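PDB 6XSO: cellulase from Uncultured bacterium, which probably hydrolyses internal beta-1,4-glycosidic bonds of cellulose and related plant polysaccharides as a broad-specificity GH5_4 endoglucanase. Local coordinates for residues T84-M89 with H122-A127. Numbering follows the deposited sequence.
Sequences TWYQEM and HHDTGA
The carboxylate of D124 meets two aromatic rings at their edges: OD2 lies near the indole plane of W85, 3.4 Å from CD1, and OD1 near the phenol plane of Y86. Carboxylate and indole planes are 25° apart, whereas the phenol ring stands almost perpendicular to the carboxylate. On one face of Y86 rests CG of Q87; on one face of the H123 imidazole, over its centre, sits CD2 of H122. With its syn lone pair OD2 accepts the backbone N-H of W85 (N to OD2 2.9 Å, angle 161°), while OD1, 2.9 Å from Y86 N, takes a hydrogen bond from NE1 of W135. Beside it, OG1 of T84 accepts the N-H of H123 (OG1 to N 2.9 Å) and also bonds to D40 O. A type I turn from H122 to T125 is closed at H122 O, which accepts from both the N-H and the hydroxyl of T125. W85 NE1 reaches N120 O, and Y86 OH bonds to N42. The contact ties together the loops after strands 78-81 and 116-119, neighbours at the C-terminal end of the (beta/alpha)8 TIM barrel, the end where GH5 enzymes carry their active-site cleft.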
loop_
_atom_site.group_PDB
_atom_site.type_symbol
_atom_site.label_atom_id
_atom_site.label_comp_id
_atom_site.label_asym_id
_atom_site.label_seq_id
_atom_site.Cartn_x
_atom_site.Cartn_y
_atom_site.Cartn_z
ATOM N N THR A 84 -7.412 -6.766 -5.045
ATOM C CA THR A 84 -8.501 -7.297 -4.231
ATOM C C THR A 84 -8.804 -8.716 -4.682
ATOM O O THR A 84 -9.029 -8.961 -5.874
ATOM C CB THR A 84 -9.742 -6.405 -4.326
ATOM O OG1 THR A 84 -9.419 -5.095 -3.826
ATOM C CG2 THR A 84 -10.918 -7.016 -3.533
ATOM N N TRP A 85 -8.821 -9.648 -3.726
ATOM C CA TRP A 85 -8.789 -11.063 -4.057
ATOM C C TRP A 85 -10.103 -11.813 -3.868
ATOM O O TRP A 85 -10.270 -12.871 -4.480
ATOM C CB TRP A 85 -7.688 -11.783 -3.252
ATOM C CG TRP A 85 -6.324 -11.201 -3.477
ATOM C CD1 TRP A 85 -5.758 -10.171 -2.793
ATOM C CD2 TRP A 85 -5.356 -11.618 -4.459
ATOM N NE1 TRP A 85 -4.501 -9.900 -3.297
ATOM C CE2 TRP A 85 -4.228 -10.779 -4.310
ATOM C CE3 TRP A 85 -5.331 -12.612 -5.442
ATOM C CZ2 TRP A 85 -3.087 -10.920 -5.081
ATOM C CZ3 TRP A 85 -4.194 -12.730 -6.236
ATOM C CH2 TRP A 85 -3.096 -11.872 -6.058
ATOM N N TYR A 86 -11.042 -11.294 -3.068
ATOM C CA TYR A 86 -12.140 -12.131 -2.595
ATOM C C TYR A 86 -13.079 -12.579 -3.709
ATOM O O TYR A 86 -13.720 -13.638 -3.584
ATOM C CB TYR A 86 -12.920 -11.438 -1.471
ATOM C CG TYR A 86 -13.855 -10.304 -1.891
ATOM C CD1 TYR A 86 -15.206 -10.542 -2.127
ATOM C CD2 TYR A 86 -13.394 -8.998 -1.998
ATOM C CE1 TYR A 86 -16.059 -9.506 -2.493
ATOM C CE2 TYR A 86 -14.239 -7.966 -2.367
ATOM C CZ TYR A 86 -15.574 -8.232 -2.604
ATOM O OH TYR A 86 -16.432 -7.219 -2.966
ATOM N N GLN A 87 -13.207 -11.801 -4.784
ATOM C CA GLN A 87 -14.035 -12.208 -5.915
ATOM C C GLN A 87 -13.290 -13.137 -6.861
ATOM O O GLN A 87 -13.829 -13.493 -7.920
ATOM C CB GLN A 87 -14.573 -10.994 -6.671
ATOM C CG GLN A 87 -15.277 -9.991 -5.752
ATOM C CD GLN A 87 -16.169 -9.024 -6.496
ATOM O OE1 GLN A 87 -15.733 -7.939 -6.874
ATOM N NE2 GLN A 87 -17.423 -9.424 -6.731
ATOM N N GLU A 88 -12.071 -13.531 -6.487
ATOM C CA GLU A 88 -11.228 -14.412 -7.283
ATOM C C GLU A 88 -10.845 -15.671 -6.517
ATOM O O GLU A 88 -9.956 -16.406 -6.956
ATOM C CB GLU A 88 -9.981 -13.651 -7.770
ATOM C CG GLU A 88 -10.273 -12.402 -8.598
ATOM C CD GLU A 88 -10.963 -12.678 -9.943
ATOM O OE1 GLU A 88 -11.019 -13.835 -10.411
ATOM O OE2 GLU A 88 -11.456 -11.709 -10.550
ATOM N N MET A 89 -11.517 -15.946 -5.401
ATOM C CA MET A 89 -11.225 -17.063 -4.519
ATOM C C MET A 89 -12.440 -17.975 -4.451
ATOM O O MET A 89 -13.578 -17.502 -4.382
ATOM C CB MET A 89 -10.932 -16.556 -3.105
ATOM C CG MET A 89 -9.639 -15.771 -2.989
ATOM S SD MET A 89 -9.474 -14.769 -1.498
ATOM C CE MET A 89 -9.390 -16.044 -0.248
ATOM N N HIS A 122 -6.062 -5.878 -0.742
ATOM C CA HIS A 122 -6.557 -4.502 -0.687
ATOM C C HIS A 122 -7.960 -4.467 -0.145
ATOM O O HIS A 122 -8.160 -4.344 1.074
ATOM C CB HIS A 122 -6.346 -3.828 -2.052
ATOM C CG HIS A 122 -6.375 -2.340 -1.987
ATOM N ND1 HIS A 122 -5.277 -1.601 -1.603
ATOM C CD2 HIS A 122 -7.374 -1.447 -2.187
ATOM C CE1 HIS A 122 -5.576 -0.318 -1.619
ATOM N NE2 HIS A 122 -6.835 -0.190 -1.996
ATOM N N HIS A 123 -9.014 -4.501 -0.986
ATOM C CA HIS A 123 -10.381 -4.351 -0.483
ATOM C C HIS A 123 -10.961 -5.632 0.075
ATOM O O HIS A 123 -12.170 -5.722 0.307
ATOM C CB HIS A 123 -11.302 -3.727 -1.524
ATOM C CG HIS A 123 -10.989 -2.295 -1.797
ATOM N ND1 HIS A 123 -10.786 -1.373 -0.791
ATOM C CD2 HIS A 123 -10.841 -1.625 -2.962
ATOM C CE1 HIS A 123 -10.529 -0.192 -1.328
ATOM N NE2 HIS A 123 -10.570 -0.314 -2.645
ATOM N N ASP A 124 -10.092 -6.609 0.316
ATOM C CA ASP A 124 -10.387 -7.640 1.310
ATOM C C ASP A 124 -10.464 -7.070 2.712
ATOM O O ASP A 124 -11.058 -7.717 3.591
ATOM C CB ASP A 124 -9.288 -8.684 1.165
ATOM C CG ASP A 124 -9.203 -9.228 -0.264
ATOM O OD1 ASP A 124 -10.052 -10.086 -0.607
ATOM O OD2 ASP A 124 -8.323 -8.756 -1.034
ATOM N N THR A 125 -9.887 -5.886 2.926
ATOM C CA THR A 125 -10.050 -5.065 4.115
ATOM C C THR A 125 -10.924 -3.860 3.784
ATOM O O THR A 125 -11.159 -3.526 2.615
ATOM C CB THR A 125 -8.710 -4.518 4.626
ATOM O OG1 THR A 125 -8.190 -3.558 3.689
ATOM C CG2 THR A 125 -7.688 -5.605 4.869
ATOM N N GLY A 126 -11.376 -3.180 4.838
ATOM C CA GLY A 126 -11.926 -1.848 4.720
ATOM C C GLY A 126 -13.303 -1.697 5.324
ATOM O O GLY A 126 -13.833 -2.585 6.001
ATOM N N ALA A 127 -13.885 -0.523 5.099
ATOM C CA ALA A 127 -15.160 -0.177 5.705
ATOM C C ALA A 127 -16.327 -0.848 4.987
ATOM O O ALA A 127 -16.473 -0.737 3.761
ATOM C CB ALA A 127 -15.335 1.343 5.668
#